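Local coordinates for protein pyruvate kinase (Pyrobaculum aerophilum, PDB 3QTG) that catalyses the last step of glycolysis, the transfer of a phosphoryl group from phosphoenolpyruvate to ADP that yields pyruvate and ATP, at residues Thr17-Thr22 against Ser336-Ile341; Glu62-Tyr67 against Arg73-Ile78; Val131-Met134 against Leu139-Lys142. All coordinates share one frame; numbering follows the deposited sequence.

Interaction 1: Thr17-Thr22 against Ser336-Ile341; sequences TKRVAT and SWLSRI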
ATOM      1  N   THR A  17      -4.369  26.264  10.740  1.00 38.41           N
ATOM      2  CA  THR A  17      -3.313  26.645  11.682  1.00 37.01           C
ATOM      3  C   THR A  17      -3.801  27.816  12.530  1.00 36.32           C
ATOM      4  O   THR A  17      -4.270  28.819  12.009  1.00 35.28           O
ATOM      5  CB  THR A  17      -2.030  27.060  10.967  1.00 37.20           C
ATOM      6  OG1 THR A  17      -1.706  26.080   9.976  1.00 38.02           O
ATOM      7  CG2 THR A  17      -0.882  27.172  11.966  1.00 35.85           C
ATOM      8  N   LYS A  18      -3.691  27.663  13.843  1.00 35.94           N
ATOM      9  CA  LYS A  18      -4.138  28.686  14.772  1.00 36.22           C
ATOM     10  C   LYS A  18      -3.041  29.707  15.101  1.00 36.37           C
ATOM     11  O   LYS A  18      -1.851  29.407  15.058  1.00 35.41           O
ATOM     12  CB  LYS A  18      -4.733  28.040  16.037  1.00 36.21           C
ATOM     13  CG  LYS A  18      -5.897  27.073  15.744  1.00 35.41           C
ATOM     14  CD  LYS A  18      -6.976  27.751  14.900  1.00 36.02           C
ATOM     15  CE  LYS A  18      -8.159  26.858  14.672  1.00 35.62           C
ATOM     16  NZ  LYS A  18      -8.692  26.433  15.987  1.00 37.89           N
ATOM     17  N   ARG A  19      -3.475  30.921  15.422  1.00 37.22           N
ATOM     18  CA  ARG A  19      -2.598  32.086  15.515  1.00 37.53           C
ATOM     19  C   ARG A  19      -2.634  32.587  16.952  1.00 38.16           C
ATOM     20  O   ARG A  19      -3.696  32.960  17.465  1.00 38.27           O
ATOM     21  CB  ARG A  19      -3.090  33.183  14.553  1.00 38.07           C
ATOM     22  CG  ARG A  19      -3.252  32.747  13.075  1.00 38.16           C
ATOM     23  CD  ARG A  19      -4.357  33.536  12.329  1.00 38.77           C
ATOM     24  NE  ARG A  19      -5.657  33.374  12.987  1.00 39.76           N
ATOM     25  CZ  ARG A  19      -6.799  33.947  12.615  1.00 40.84           C
ATOM     26  NH1 ARG A  19      -6.857  34.761  11.566  1.00 42.42           N
ATOM     27  NH2 ARG A  19      -7.900  33.696  13.304  1.00 40.87           N
ATOM     28  N   VAL A  20      -1.476  32.549  17.607  1.00 38.15           N
ATOM     29  CA  VAL A  20      -1.331  33.019  18.978  1.00 38.83           C
ATOM     30  C   VAL A  20      -0.392  34.239  19.029  1.00 39.05           C
ATOM     31  O   VAL A  20       0.679  34.223  18.425  1.00 39.09           O
ATOM     32  CB  VAL A  20      -0.822  31.881  19.923  1.00 38.25           C
ATOM     33  CG1 VAL A  20      -0.319  32.437  21.270  1.00 38.84           C
ATOM     34  CG2 VAL A  20      -1.914  30.855  20.135  1.00 38.00           C
ATOM     35  N   ALA A  21      -0.818  35.294  19.722  1.00 39.64           N
ATOM     36  CA  ALA A  21       0.028  36.486  19.935  1.00 40.23           C
ATOM     37  C   ALA A  21       0.280  36.720  21.410  1.00 40.90           C
ATOM     38  O   ALA A  21      -0.587  36.452  22.233  1.00 40.43           O
ATOM     39  CB  ALA A  21      -0.591  37.720  19.323  1.00 40.35           C
ATOM     40  N   THR A  22       1.483  37.201  21.731  1.00 41.82           N
ATOM     41  CA  THR A  22       1.821  37.599  23.086  1.00 43.57           C
ATOM     42  C   THR A  22       1.453  39.062  23.347  1.00 45.08           C
ATOM     43  O   THR A  22       1.732  39.944  22.539  1.00 45.23           O
ATOM     44  CB  THR A  22       3.311  37.389  23.386  1.00 43.54           C
ATOM     45  OG1 THR A  22       3.622  35.992  23.262  1.00 41.87           O
ATOM     46  CG2 THR A  22       3.663  37.883  24.803  1.00 43.01           C
ATOM     47  N   SER A 336      -1.154  40.447  11.211  1.00 46.42           N
ATOM     48  CA  SER A 336      -1.776  40.559   9.907  1.00 46.99           C
ATOM     49  C   SER A 336      -0.988  39.731   8.893  1.00 46.34           C
ATOM     50  O   SER A 336      -1.574  38.953   8.153  1.00 46.59           O
ATOM     51  CB  SER A 336      -1.874  42.029   9.495  1.00 48.06           C
ATOM     52  OG  SER A 336      -2.534  42.164   8.251  1.00 51.21           O
ATOM     53  N   TRP A 337       0.337  39.864   8.898  1.00 46.20           N
ATOM     54  CA  TRP A 337       1.208  39.047   8.047  1.00 45.57           C
ATOM     55  C   TRP A 337       1.207  37.549   8.384  1.00 44.87           C
ATOM     56  O   TRP A 337       1.249  36.718   7.476  1.00 44.07           O
ATOM     57  CB  TRP A 337       2.627  39.596   8.044  1.00 45.98           C
ATOM     58  CG  TRP A 337       2.834  40.580   6.951  1.00 47.37           C
ATOM     59  CD1 TRP A 337       2.840  41.949   7.058  1.00 48.51           C
ATOM     60  CD2 TRP A 337       3.044  40.287   5.568  1.00 47.71           C
ATOM     61  NE1 TRP A 337       3.051  42.515   5.833  1.00 47.77           N
ATOM     62  CE2 TRP A 337       3.178  41.524   4.896  1.00 48.27           C
ATOM     63  CE3 TRP A 337       3.144  39.098   4.831  1.00 47.60           C
ATOM     64  CZ2 TRP A 337       3.408  41.611   3.516  1.00 48.84           C
ATOM     65  CZ3 TRP A 337       3.364  39.182   3.452  1.00 48.13           C
ATOM     66  CH2 TRP A 337       3.494  40.433   2.812  1.00 49.41           C
ATOM     67  N   LEU A 338       1.144  37.212   9.676  1.00 44.34           N
ATOM     68  CA  LEU A 338       0.977  35.811  10.102  1.00 44.17           C
ATOM     69  C   LEU A 338      -0.239  35.134   9.441  1.00 44.75           C
ATOM     70  O   LEU A 338      -0.126  34.073   8.810  1.00 44.24           O
ATOM     71  CB  LEU A 338       0.858  35.707  11.627  1.00 43.23           C
ATOM     72  CG  LEU A 338       0.813  34.253  12.110  1.00 42.92           C
ATOM     73  CD1 LEU A 338       2.018  33.422  11.559  1.00 41.55           C
ATOM     74  CD2 LEU A 338       0.731  34.164  13.636  1.00 42.86           C
ATOM     75  N   SER A 339      -1.387  35.785   9.588  1.00 45.35           N
ATOM     76  CA  SER A 339      -2.674  35.296   9.112  1.00 45.74           C
ATOM     77  C   SER A 339      -2.736  35.208   7.588  1.00 46.24           C
ATOM     78  O   SER A 339      -3.278  34.248   7.029  1.00 46.25           O
ATOM     79  CB  SER A 339      -3.770  36.230   9.640  1.00 45.77           C
ATOM     80  OG  SER A 339      -5.033  35.635   9.550  1.00 46.04           O
ATOM     81  N   ARG A 340      -2.178  36.222   6.931  1.00 46.72           N
ATOM     82  CA  ARG A 340      -2.084  36.281   5.479  1.00 47.32           C
ATOM     83  C   ARG A 340      -1.248  35.115   4.915  1.00 46.94           C
ATOM     84  O   ARG A 340      -1.678  34.447   3.979  1.00 47.18           O
ATOM     85  CB  ARG A 340      -1.469  37.620   5.078  1.00 47.91           C
ATOM     86  CG  ARG A 340      -1.505  37.922   3.599  1.00 50.93           C
ATOM     87  CD  ARG A 340      -0.725  39.208   3.295  1.00 58.13           C
ATOM     88  NE  ARG A 340      -0.860  40.222   4.353  1.00 61.56           N
ATOM     89  CZ  ARG A 340      -0.673  41.529   4.171  1.00 64.97           C
ATOM     90  NH1 ARG A 340      -0.346  41.989   2.962  1.00 66.37           N
ATOM     91  NH2 ARG A 340      -0.818  42.381   5.192  1.00 64.38           N
ATOM     92  N   ILE A 341      -0.064  34.878   5.484  1.00 46.11           N
ATOM     93  CA  ILE A 341       0.798  33.743   5.076  1.00 45.38           C
ATOM     94  C   ILE A 341       0.087  32.405   5.222  1.00 45.48           C
ATOM     95  O   ILE A 341       0.207  31.542   4.359  1.00 45.41           O
ATOM     96  CB  ILE A 341       2.143  33.686   5.860  1.00 45.11           C
ATOM     97  CG1 ILE A 341       3.009  34.920   5.546  1.00 44.61           C
ATOM     98  CG2 ILE A 341       2.913  32.351   5.544  1.00 44.89           C
ATOM     99  CD1 ILE A 341       4.109  35.209   6.569  1.00 43.54           C
TER

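Interaction 2: Glu62-Tyr67 against Arg73-Ile78; sequences EAVRSY and RPLAVI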
ATOM      1  N   GLU A  62      -8.947  40.818  31.051  1.00 56.73           N
ATOM      2  CA  GLU A  62     -10.233  41.548  30.985  1.00 57.30           C
ATOM      3  C   GLU A  62     -10.525  42.134  29.596  1.00 55.64           C
ATOM      4  O   GLU A  62     -11.648  42.056  29.109  1.00 55.57           O
ATOM      5  CB  GLU A  62     -10.302  42.659  32.054  1.00 58.52           C
ATOM      6  CG  GLU A  62     -10.812  42.201  33.425  1.00 60.01           C
ATOM      7  CD  GLU A  62     -10.448  43.179  34.540  1.00 61.01           C
ATOM      8  OE1 GLU A  62      -9.255  43.528  34.656  1.00 64.48           O
ATOM      9  OE2 GLU A  62     -11.346  43.601  35.309  1.00 63.05           O
ATOM     10  N   ALA A  63      -9.518  42.728  28.968  1.00 54.38           N
ATOM     11  CA  ALA A  63      -9.661  43.255  27.610  1.00 53.91           C
ATOM     12  C   ALA A  63      -9.926  42.133  26.583  1.00 52.97           C
ATOM     13  O   ALA A  63     -10.683  42.309  25.614  1.00 52.68           O
ATOM     14  CB  ALA A  63      -8.416  44.045  27.224  1.00 53.96           C
ATOM     15  N   VAL A  64      -9.299  40.981  26.812  1.00 51.68           N
ATOM     16  CA  VAL A  64      -9.496  39.807  25.958  1.00 50.34           C
ATOM     17  C   VAL A  64     -10.939  39.297  26.071  1.00 50.43           C
ATOM     18  O   VAL A  64     -11.607  39.086  25.055  1.00 49.23           O
ATOM     19  CB  VAL A  64      -8.457  38.697  26.306  1.00 49.77           C
ATOM     20  CG1 VAL A  64      -8.888  37.302  25.783  1.00 47.84           C
ATOM     21  CG2 VAL A  64      -7.072  39.109  25.796  1.00 49.08           C
ATOM     22  N   ARG A  65     -11.411  39.137  27.310  1.00 50.76           N
ATOM     23  CA  ARG A  65     -12.750  38.583  27.589  1.00 51.10           C
ATOM     24  C   ARG A  65     -13.858  39.546  27.187  1.00 51.88           C
ATOM     25  O   ARG A  65     -14.960  39.123  26.812  1.00 51.86           O
ATOM     26  CB  ARG A  65     -12.896  38.207  29.067  1.00 50.85           C
ATOM     27  CG  ARG A  65     -12.015  37.037  29.495  1.00 49.86           C
ATOM     28  CD  ARG A  65     -12.184  35.808  28.568  1.00 47.67           C
ATOM     29  NE  ARG A  65     -11.313  34.727  29.023  1.00 46.97           N
ATOM     30  CZ  ARG A  65     -10.814  33.756  28.262  1.00 45.60           C
ATOM     31  NH1 ARG A  65     -11.072  33.691  26.956  1.00 43.60           N
ATOM     32  NH2 ARG A  65     -10.038  32.844  28.826  1.00 44.29           N
ATOM     33  N   SER A  66     -13.539  40.833  27.249  1.00 52.36           N
ATOM     34  CA  SER A  66     -14.446  41.891  26.822  1.00 53.52           C
ATOM     35  C   SER A  66     -14.644  41.820  25.300  1.00 52.58           C
ATOM     36  O   SER A  66     -15.761  41.900  24.801  1.00 52.40           O
ATOM     37  CB  SER A  66     -13.892  43.253  27.265  1.00 53.94           C
ATOM     38  OG  SER A  66     -14.646  44.313  26.715  1.00 56.14           O
ATOM     39  N   TYR A  67     -13.542  41.642  24.579  1.00 52.24           N
ATOM     40  CA  TYR A  67     -13.565  41.490  23.122  1.00 51.68           C
ATOM     41  C   TYR A  67     -14.331  40.232  22.728  1.00 52.25           C
ATOM     42  O   TYR A  67     -15.158  40.253  21.813  1.00 51.81           O
ATOM     43  CB  TYR A  67     -12.134  41.423  22.575  1.00 50.58           C
ATOM     44  CG  TYR A  67     -12.089  40.865  21.166  1.00 49.54           C
ATOM     45  CD1 TYR A  67     -12.225  41.708  20.064  1.00 49.44           C
ATOM     46  CD2 TYR A  67     -11.945  39.491  20.941  1.00 46.45           C
ATOM     47  CE1 TYR A  67     -12.201  41.201  18.780  1.00 49.14           C
ATOM     48  CE2 TYR A  67     -11.931  38.972  19.661  1.00 45.39           C
ATOM     49  CZ  TYR A  67     -12.056  39.827  18.589  1.00 47.67           C
ATOM     50  OH  TYR A  67     -12.065  39.336  17.323  1.00 45.54           O
ATOM     51  N   ARG A  73     -16.403  35.609  19.989  1.00 54.58           N
ATOM     52  CA  ARG A  73     -15.240  34.831  19.539  1.00 52.96           C
ATOM     53  C   ARG A  73     -14.452  34.308  20.705  1.00 51.79           C
ATOM     54  O   ARG A  73     -13.683  35.060  21.303  1.00 52.22           O
ATOM     55  CB  ARG A  73     -14.306  35.664  18.668  1.00 52.44           C
ATOM     56  CG  ARG A  73     -14.789  35.844  17.264  1.00 52.44           C
ATOM     57  CD  ARG A  73     -13.719  36.446  16.387  1.00 50.33           C
ATOM     58  NE  ARG A  73     -12.692  35.468  16.072  1.00 47.26           N
ATOM     59  CZ  ARG A  73     -11.393  35.616  16.337  1.00 46.37           C
ATOM     60  NH1 ARG A  73     -10.925  36.719  16.938  1.00 44.06           N
ATOM     61  NH2 ARG A  73     -10.556  34.646  15.999  1.00 42.58           N
ATOM     62  N   PRO A  74     -14.617  33.009  21.016  1.00 51.05           N
ATOM     63  CA  PRO A  74     -13.873  32.337  22.088  1.00 50.15           C
ATOM     64  C   PRO A  74     -12.383  32.409  21.789  1.00 48.65           C
ATOM     65  O   PRO A  74     -11.960  32.084  20.678  1.00 48.54           O
ATOM     66  CB  PRO A  74     -14.344  30.879  21.990  1.00 50.04           C
ATOM     67  CG  PRO A  74     -15.676  30.952  21.264  1.00 51.66           C
ATOM     68  CD  PRO A  74     -15.513  32.079  20.296  1.00 51.23           C
ATOM     69  N   LEU A  75     -11.599  32.863  22.759  1.00 47.37           N
ATOM     70  CA  LEU A  75     -10.164  32.997  22.574  1.00 45.63           C
ATOM     71  C   LEU A  75      -9.504  32.266  23.707  1.00 44.83           C
ATOM     72  O   LEU A  75      -9.987  32.304  24.830  1.00 45.90           O
ATOM     73  CB  LEU A  75      -9.736  34.473  22.573  1.00 46.08           C
ATOM     74  CG  LEU A  75     -10.145  35.377  21.401  1.00 46.02           C
ATOM     75  CD1 LEU A  75      -9.625  36.796  21.626  1.00 45.52           C
ATOM     76  CD2 LEU A  75      -9.681  34.856  20.034  1.00 43.60           C
ATOM     77  N   ALA A  76      -8.419  31.575  23.410  1.00 43.16           N
ATOM     78  CA  ALA A  76      -7.621  30.928  24.443  1.00 42.51           C
ATOM     79  C   ALA A  76      -6.727  31.956  25.121  1.00 42.36           C
ATOM     80  O   ALA A  76      -6.092  32.782  24.448  1.00 42.87           O
ATOM     81  CB  ALA A  76      -6.768  29.805  23.849  1.00 41.06           C
ATOM     82  N   VAL A  77      -6.667  31.882  26.448  1.00 41.58           N
ATOM     83  CA  VAL A  77      -5.668  32.612  27.225  1.00 40.26           C
ATOM     84  C   VAL A  77      -4.626  31.642  27.745  1.00 39.63           C
ATOM     85  O   VAL A  77      -4.945  30.681  28.458  1.00 39.53           O
ATOM     86  CB  VAL A  77      -6.310  33.405  28.405  1.00 40.94           C
ATOM     87  CG1 VAL A  77      -5.235  33.989  29.331  1.00 39.88           C
ATOM     88  CG2 VAL A  77      -7.196  34.493  27.869  1.00 39.53           C
ATOM     89  N   ILE A  78      -3.373  31.919  27.382  1.00 39.26           N
ATOM     90  CA  ILE A  78      -2.211  31.162  27.797  1.00 38.39           C
ATOM     91  C   ILE A  78      -1.350  32.021  28.755  1.00 39.20           C
ATOM     92  O   ILE A  78      -1.017  33.177  28.465  1.00 38.72           O
ATOM     93  CB  ILE A  78      -1.358  30.777  26.556  1.00 37.79           C
ATOM     94  CG1 ILE A  78      -2.215  30.048  25.509  1.00 36.88           C
ATOM     95  CG2 ILE A  78      -0.126  29.952  26.963  1.00 36.77           C
ATOM     96  CD1 ILE A  78      -1.758  30.247  24.062  1.00 33.88           C
TER

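Interaction 3: Val131-Met134 against Leu139-Lys142; sequences VILM and LRLK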
ATOM      1  N   VAL A 131      30.742  25.602  27.259  1.00 38.90           N
ATOM      2  CA  VAL A 131      30.613  27.030  26.983  1.00 37.84           C
ATOM      3  C   VAL A 131      29.471  27.631  27.826  1.00 38.00           C
ATOM      4  O   VAL A 131      28.329  27.138  27.820  1.00 37.33           O
ATOM      5  CB  VAL A 131      30.364  27.294  25.487  1.00 37.53           C
ATOM      6  CG1 VAL A 131      30.165  28.782  25.213  1.00 36.15           C
ATOM      7  CG2 VAL A 131      31.523  26.683  24.617  1.00 37.36           C
ATOM      8  N   ILE A 132      29.808  28.695  28.548  1.00 37.89           N
ATOM      9  CA  ILE A 132      28.895  29.371  29.436  1.00 37.96           C
ATOM     10  C   ILE A 132      28.317  30.572  28.691  1.00 38.57           C
ATOM     11  O   ILE A 132      29.054  31.315  28.060  1.00 39.14           O
ATOM     12  CB  ILE A 132      29.635  29.822  30.712  1.00 37.69           C
ATOM     13  CG1 ILE A 132      30.003  28.602  31.568  1.00 37.64           C
ATOM     14  CG2 ILE A 132      28.800  30.835  31.508  1.00 36.01           C
ATOM     15  CD1 ILE A 132      31.091  28.919  32.532  1.00 38.82           C
ATOM     16  N   LEU A 133      27.006  30.757  28.769  1.00 39.29           N
ATOM     17  CA  LEU A 133      26.330  31.807  28.010  1.00 41.21           C
ATOM     18  C   LEU A 133      25.675  32.836  28.906  1.00 42.50           C
ATOM     19  O   LEU A 133      24.863  32.512  29.759  1.00 41.98           O
ATOM     20  CB  LEU A 133      25.255  31.210  27.087  1.00 40.53           C
ATOM     21  CG  LEU A 133      25.681  30.122  26.104  1.00 40.82           C
ATOM     22  CD1 LEU A 133      24.422  29.482  25.477  1.00 38.03           C
ATOM     23  CD2 LEU A 133      26.603  30.748  25.051  1.00 37.92           C
ATOM     24  N   MET A 134      26.010  34.085  28.655  1.00 45.14           N
ATOM     25  CA  MET A 134      25.524  35.192  29.428  1.00 48.71           C
ATOM     26  C   MET A 134      25.109  36.254  28.439  1.00 50.70           C
ATOM     27  O   MET A 134      25.560  36.252  27.294  1.00 51.01           O
ATOM     28  CB  MET A 134      26.643  35.729  30.308  1.00 48.31           C
ATOM     29  CG  MET A 134      27.361  34.627  31.081  1.00 49.61           C
ATOM     30  SD  MET A 134      27.651  35.071  32.778  1.00 50.75           S
ATOM     31  CE  MET A 134      29.407  35.265  32.726  1.00 48.03           C
ATOM     32  N   LEU A 139      27.702  36.837  25.376  1.00 51.51           N
ATOM     33  CA  LEU A 139      28.983  36.673  26.047  1.00 48.85           C
ATOM     34  C   LEU A 139      29.160  35.187  26.224  1.00 46.71           C
ATOM     35  O   LEU A 139      28.383  34.548  26.937  1.00 47.46           O
ATOM     36  CB  LEU A 139      29.014  37.425  27.389  1.00 48.66           C
ATOM     37  CG  LEU A 139      30.312  37.461  28.223  1.00 50.24           C
ATOM     38  CD1 LEU A 139      31.588  37.673  27.386  1.00 48.25           C
ATOM     39  CD2 LEU A 139      30.219  38.518  29.349  1.00 49.38           C
ATOM     40  N   ARG A 140      30.145  34.628  25.535  1.00 43.64           N
ATOM     41  CA  ARG A 140      30.474  33.222  25.669  1.00 40.93           C
ATOM     42  C   ARG A 140      31.798  33.103  26.398  1.00 39.63           C
ATOM     43  O   ARG A 140      32.702  33.909  26.196  1.00 37.78           O
ATOM     44  CB  ARG A 140      30.569  32.538  24.308  1.00 41.09           C
ATOM     45  CG  ARG A 140      29.427  32.893  23.366  1.00 41.67           C
ATOM     46  CD  ARG A 140      29.703  32.440  21.936  1.00 44.48           C
ATOM     47  NE  ARG A 140      29.192  31.086  21.736  1.00 45.96           N
ATOM     48  CZ  ARG A 140      29.961  30.017  21.739  1.00 45.53           C
ATOM     49  NH1 ARG A 140      31.248  30.169  21.908  1.00 49.80           N
ATOM     50  NH2 ARG A 140      29.454  28.814  21.562  1.00 47.21           N
ATOM     51  N   LEU A 141      31.886  32.102  27.268  1.00 38.53           N
ATOM     52  CA  LEU A 141      33.106  31.843  28.015  1.00 39.09           C
ATOM     53  C   LEU A 141      33.413  30.357  27.929  1.00 38.41           C
ATOM     54  O   LEU A 141      32.551  29.528  28.207  1.00 37.30           O
ATOM     55  CB  LEU A 141      32.990  32.234  29.502  1.00 38.31           C
ATOM     56  CG  LEU A 141      32.450  33.482  30.233  1.00 40.49           C
ATOM     57  CD1 LEU A 141      33.535  34.527  30.666  1.00 36.00           C
ATOM     58  CD2 LEU A 141      31.193  34.128  29.623  1.00 40.16           C
ATOM     59  N   LYS A 142      34.655  30.040  27.577  1.00 38.43           N
ATOM     60  CA  LYS A 142      35.087  28.659  27.396  1.00 39.44           C
ATOM     61  C   LYS A 142      35.682  28.161  28.719  1.00 38.44           C
ATOM     62  O   LYS A 142      36.663  28.716  29.193  1.00 38.82           O
ATOM     63  CB  LYS A 142      36.171  28.609  26.313  1.00 39.41           C
ATOM     64  CG  LYS A 142      36.004  27.566  25.249  1.00 44.74           C
ATOM     65  CD  LYS A 142      35.641  26.186  25.750  1.00 48.12           C
ATOM     66  CE  LYS A 142      35.335  25.286  24.544  1.00 51.72           C
ATOM     67  NZ  LYS A 142      36.561  25.046  23.729  1.00 52.24           N
TER

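Interaction 1: Thr17-Thr22 against Ser336-Ile341
Two torsions bring R19 and S339 together: the bend of the R19 side chain at chi3 (-59°) turns the guanidinium to run past S339 and brings NH1 back to its hydroxyl, while S339 OG, anti to the backbone N, lies beside R19 CD and NH1. R19 NH1 donates to S339 OG at 2.9 Å. The N-H...O angle of 155° is moderately straight, and the oxygen lies only 3° out of the guanidinium plane, so the hydroxyl sits at the edge of the flat group and not over a face. R19 CD also lies against the serine, 3.5 Å from S339 OG. Nearer the strand, L338 reaches across with one methyl, CD2, which stops 4.1 Å from R19 CB; beyond this the leucine packs on L319 and L321 of the neighbouring strand 318-321. The pairing therefore joins the first strand of the TIM barrel to helix 331-343, which comes after the eighth strand, beyond the short helix 323-326, and covers the seam where the barrel closes. All three touching residues are buried. R19 NE forms a salt bridge with D43, its strongest polar partner, and the serine adds a neutral acceptor at NH1. Such a division implies that D43 probably offsets much of the buried charge, whereas S339, together with D43, probably limits the rotation of the guanidinium.

Interaction 2: Glu62-Tyr67 against Arg73-Ile78
V64, Y67, L75 and V77 form the close-packed part of this contact, between helix 54-71 and strand 76-80 with the chain just before it. L75 CD1 comes within 3.6 Å of Y67 CD2, the two side chains crossing at about a right angle. Y67 CG stands anti to the backbone N (chi1 163°), which carries the ring from the helix toward L75 and R73. Deeper in, V64 CG1 meets V77 CG2 at 3.9 Å and approaches L75 CD1 more loosely, at 4.3 Å. V64 and V77 also both touch V45 of strand 44-48. The helix is thus the crossover of a right-handed beta-alpha-beta unit: strands 44-48 and 76-80 lie parallel and adjacent in the TIM barrel, and V64 faces the pair from outside. The partly exposed residues are two arginines at different ends of the contact, and polar bonds join the apolar contacts there. R65 starts away from the strand but bends at chi2 (-52°), so that NH1 donates to L75 O at 2.8 Å, the carbonyl oxygen lying close to the guanidinium plane. V77 CG2 lies under one face of this group, 3.4 Å from R65 NH2, offset toward the rim. Salt bridges to E68 and D198 hold the same guanidinium. A leucine in place of R65 would probably leave D198 without its cationic mate and L75 O without this donor. R73 NH1, bonded also to L39 O, donates to Y67 OH at 2.9 Å, and the phenol oxygen lies close to the guanidinium plane of R73; tyrosine ring and guanidinium stand 78° apart, and Y67 OH has a further hydrogen-bond partner in D40.

Interaction 3: Val131-Met134 against Leu139-Lys142
V131-M134 and L139-K142 are the two arms of an antiparallel beta hairpin in the mixed sheet that stands apart from the barrel, the small B domain of pyruvate kinases. Their short axes run 4.6 Å apart at 158°. Register is fixed by two hydrogen-bonded pairs, I132 with L141 and M134 with L139, each with both reciprocal backbone bonds; the straightest is I132 N to L141 O, 2.9 Å long with 173° at the hydrogen. On the face carrying I132, M134, L139 and L141 the contact is apolar: M134 bends at chi2 and chi3, which curls CE round to 3.8 Å from L141 CD2. The M134 side chain lies about 6 Å from that of K165, which probably binds ATP. The other face is mixed. V131 CG1 rests against one face of the R140 guanidinium, offset toward the rim and 3.7 Å from R140 CZ, while L133 CD2 runs alongside the stem, 3.9 Å from R140 CG. Salt bridges to E156 and E170 hold that guanidinium. Strand 139-146 is bonded on its far side to strand 150-155 and strand 131-134 to strand 167-169, while strands 101-106 and 159-161 pack against the apolar face through F104, V102 and I161.

Overall arrangement
Interactions 1 and 2 secure outer layers of the same eight-stranded barrel, one through helix 331-343 beyond the eighth strand, the other through the crossover helix between the second and third. Their centres are 16 Å apart and they touch: V20 CG1 packs on I78 CD1, and the guanidinium groups of R19 and R73 lie close together beside D43. Interaction 3 lies in a separate sheet, about 22 Å from interaction 1 and 25 Å from interaction 2 between nearest atoms. The touching residues of interaction 1 are all buried, whereas interactions 2 and 3 each include two partly exposed ones. Side chains dominate the first two, although R65 reaches a backbone carbonyl; the third adds side-chain packing to reciprocal backbone bonds.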